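PDB 2NQW: CBS domain protein from Porphyromonas gingivalis, which is of unknown function but carries a transporter-associated (CorC_HlyC) domain, the part crystallised here, which in this family may bind flavin adenine dinucleotide. Local coordinates for residues 52-57 with 82-87. Numbering follows the deposited sequence. Where two conformers were deposited one is given.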
loop_
_atom_site.group_PDB
_atom_site.type_symbol
_atom_site.label_atom_id
_atom_site.label_comp_id
_atom_site.label_asym_id
_atom_site.label_seq_id
_atom_site.Cartn_x
_atom_site.Cartn_y
_atom_site.Cartn_z
ATOM N N LEU A 52 -6.398 1.691 -1.653
ATOM C CA LEU A 52 -6.501 1.762 -0.197
ATOM C C LEU A 52 -5.933 3.105 0.289
ATOM O O LEU A 52 -6.508 3.745 1.173
ATOM C CB LEU A 52 -5.736 0.604 0.440
ATOM C CG LEU A 52 -5.741 0.586 1.972
ATOM C CD1 LEU A 52 -7.163 0.483 2.542
ATOM C CD2 LEU A 52 -4.889 -0.591 2.437
ATOM N N PHE A 53 -4.808 3.545 -0.286
ATOM C CA PHE A 53 -4.239 4.831 0.098
ATOM C C PHE A 53 -5.246 5.943 -0.132
ATOM O O PHE A 53 -5.468 6.790 0.765
ATOM C CB PHE A 53 -2.944 5.055 -0.715
ATOM C CG PHE A 53 -2.060 6.118 -0.102
ATOM C CD1 PHE A 53 -1.006 5.735 0.728
ATOM C CD2 PHE A 53 -2.266 7.486 -0.346
ATOM C CE1 PHE A 53 -0.189 6.682 1.343
ATOM C CE2 PHE A 53 -1.473 8.432 0.275
ATOM C CZ PHE A 53 -0.444 8.027 1.114
ATOM N N LEU A 54 -5.883 5.946 -1.319
ATOM C CA LEU A 54 -6.877 6.987 -1.618
ATOM C C LEU A 54 -8.084 6.900 -0.689
ATOM O O LEU A 54 -8.692 7.916 -0.336
ATOM C CB LEU A 54 -7.370 6.859 -3.069
ATOM C CG LEU A 54 -6.310 7.056 -4.145
ATOM C CD1 LEU A 54 -6.908 6.862 -5.523
ATOM C CD2 LEU A 54 -5.664 8.455 -4.036
ATOM N N GLU A 55 -8.475 5.683 -0.321
ATOM C CA GLU A 55 -9.644 5.497 0.554
ATOM C C GLU A 55 -9.356 6.033 1.953
ATOM O O GLU A 55 -10.265 6.567 2.621
ATOM C CB GLU A 55 -9.971 4.002 0.649
ATOM C CG GLU A 55 -11.325 3.692 1.260
ATOM C CD GLU A 55 -12.506 3.978 0.373
ATOM O OE1 GLU A 55 -12.366 4.201 -0.827
ATOM O OE2 GLU A 55 -13.645 3.896 0.890
ATOM N N ILE A 56 -8.104 5.887 2.408
ATOM C CA ILE A 56 -7.733 6.443 3.709
ATOM C C ILE A 56 -7.643 7.974 3.675
ATOM O O ILE A 56 -8.141 8.665 4.581
ATOM C CB ILE A 56 -6.395 5.844 4.218
ATOM C CG1 ILE A 56 -6.525 4.325 4.454
ATOM C CG2 ILE A 56 -5.898 6.535 5.471
ATOM C CD1 ILE A 56 -5.159 3.624 4.546
ATOM N N LYS A 57 -6.996 8.508 2.639
ATOM C CA LYS A 57 -6.632 9.930 2.642
ATOM C C LYS A 57 -7.680 10.844 2.008
ATOM O O LYS A 57 -7.742 12.016 2.350
ATOM C CB LYS A 57 -5.261 10.138 1.987
ATOM C CG LYS A 57 -4.140 9.435 2.748
ATOM C CD LYS A 57 -3.872 10.031 4.149
ATOM C CE LYS A 57 -3.324 11.455 4.143
ATOM N NZ LYS A 57 -2.017 11.529 3.427
ATOM N N ARG A 82 0.273 11.474 -13.004
ATOM C CA ARG A 82 -1.062 11.430 -12.395
ATOM C C ARG A 82 -1.334 10.304 -11.430
ATOM O O ARG A 82 -2.349 10.361 -10.740
ATOM C CB ARG A 82 -2.174 11.374 -13.468
ATOM C CG ARG A 82 -2.180 12.540 -14.437
ATOM C CD ARG A 82 -2.603 13.822 -13.740
ATOM N NE ARG A 82 -2.508 14.960 -14.656
ATOM C CZ ARG A 82 -2.477 16.223 -14.252
ATOM N NH1 ARG A 82 -2.612 16.507 -12.942
ATOM N NH2 ARG A 82 -2.369 17.209 -15.142
ATOM N N ARG A 83 -0.484 9.282 -11.373
ATOM C CA ARG A 83 -0.828 8.052 -10.620
ATOM C C ARG A 83 0.243 7.691 -9.622
ATOM O O ARG A 83 1.437 7.884 -9.908
ATOM C CB ARG A 83 -1.006 6.845 -11.587
ATOM C CG ARG A 83 -1.881 7.113 -12.801
ATOM C CD ARG A 83 -3.303 7.473 -12.409
ATOM N NE ARG A 83 -4.201 7.385 -13.556
ATOM C CZ ARG A 83 -4.851 6.285 -13.942
ATOM N NH1 ARG A 83 -4.738 5.146 -13.270
ATOM N NH2 ARG A 83 -5.634 6.330 -15.011
ATOM N N ILE A 84 -0.194 7.126 -8.491
ATOM C CA ILE A 84 0.744 6.468 -7.586
ATOM C C ILE A 84 1.301 5.226 -8.253
ATOM O O ILE A 84 0.529 4.331 -8.626
ATOM C CB ILE A 84 0.005 6.025 -6.312
ATOM C CG1 ILE A 84 -0.490 7.248 -5.518
ATOM C CG2 ILE A 84 0.957 5.192 -5.443
ATOM C CD1 ILE A 84 -1.519 6.861 -4.424
ATOM N N ILE A 85 2.622 5.164 -8.420
ATOM C CA ILE A 85 3.243 3.996 -9.034
ATOM C C ILE A 85 4.054 3.151 -8.045
ATOM O O ILE A 85 4.293 1.985 -8.344
ATOM C CB ILE A 85 4.020 4.336 -10.289
ATOM C CG1 ILE A 85 5.264 5.150 -9.983
ATOM C CG2 ILE A 85 3.102 5.020 -11.328
ATOM C CD1 ILE A 85 6.099 5.502 -11.272
ATOM N N GLU A 86 4.444 3.704 -6.889
ATOM C CA GLU A 86 5.111 2.863 -5.892
ATOM C C GLU A 86 4.697 3.337 -4.514
ATOM O O GLU A 86 4.653 4.544 -4.248
ATOM C CB GLU A 86 6.619 2.957 -6.022
ATOM C CG GLU A 86 7.379 1.943 -5.128
ATOM C CD GLU A 86 8.872 2.111 -5.324
ATOM O OE1 GLU A 86 9.408 3.150 -4.891
ATOM O OE2 GLU A 86 9.517 1.202 -5.901
ATOM N N ILE A 87 4.400 2.347 -3.668
ATOM C CA ILE A 87 4.102 2.573 -2.270
ATOM C C ILE A 87 5.049 1.733 -1.418
ATOM O O ILE A 87 5.236 0.525 -1.673
ATOM C CB ILE A 87 2.626 2.215 -1.956
ATOM C CG1 ILE A 87 1.716 3.316 -2.531
ATOM C CG2 ILE A 87 2.361 2.061 -0.446
ATOM C CD1 ILE A 87 0.222 2.958 -2.555
#
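Phe53 of helix 49-57 meets both Ile84 and Ile87 of strand 84-89, and its neighbour Leu54 meets Ile84 alone, all through methyl groups and one aromatic residue. The principal bump is CD1 of Ile84: it fits between the two helix residues, 4.2 Å from CD2 of Phe53 and 4.5 Å from CD2 of Leu54. Since CG1 of Ile84 lies anti to its own carbonyl carbon (chi1 -66°) and chi2 is extended, the delta methyl reaches forward to the helix, and the side chain crosses that of Phe53 at about a right angle. A second methyl, Ile87 CD1, lies at the root of the aromatic residue, 4.2 Å from CB of Phe53; both methyls approach the ring obliquely. The helix and strand axes run nearly perpendicular (92°) and stay 11.7 Å apart, so side chains alone bridge the gap. A classic beta bulge, with Ile85 and Glu86 both opposite Gln78, is consistent with Ile84 and Ile87, three positions apart, both pointing at the helix. Phe74 and Val76 of the adjacent strand also touch Phe53, placing it in the helix-on-sheet core of the transporter-associated domain. With 136 Å² buried and every cross-contact apolar, the pairing is consistent with hydrophobic, dispersive cohesion rather than directional bonding.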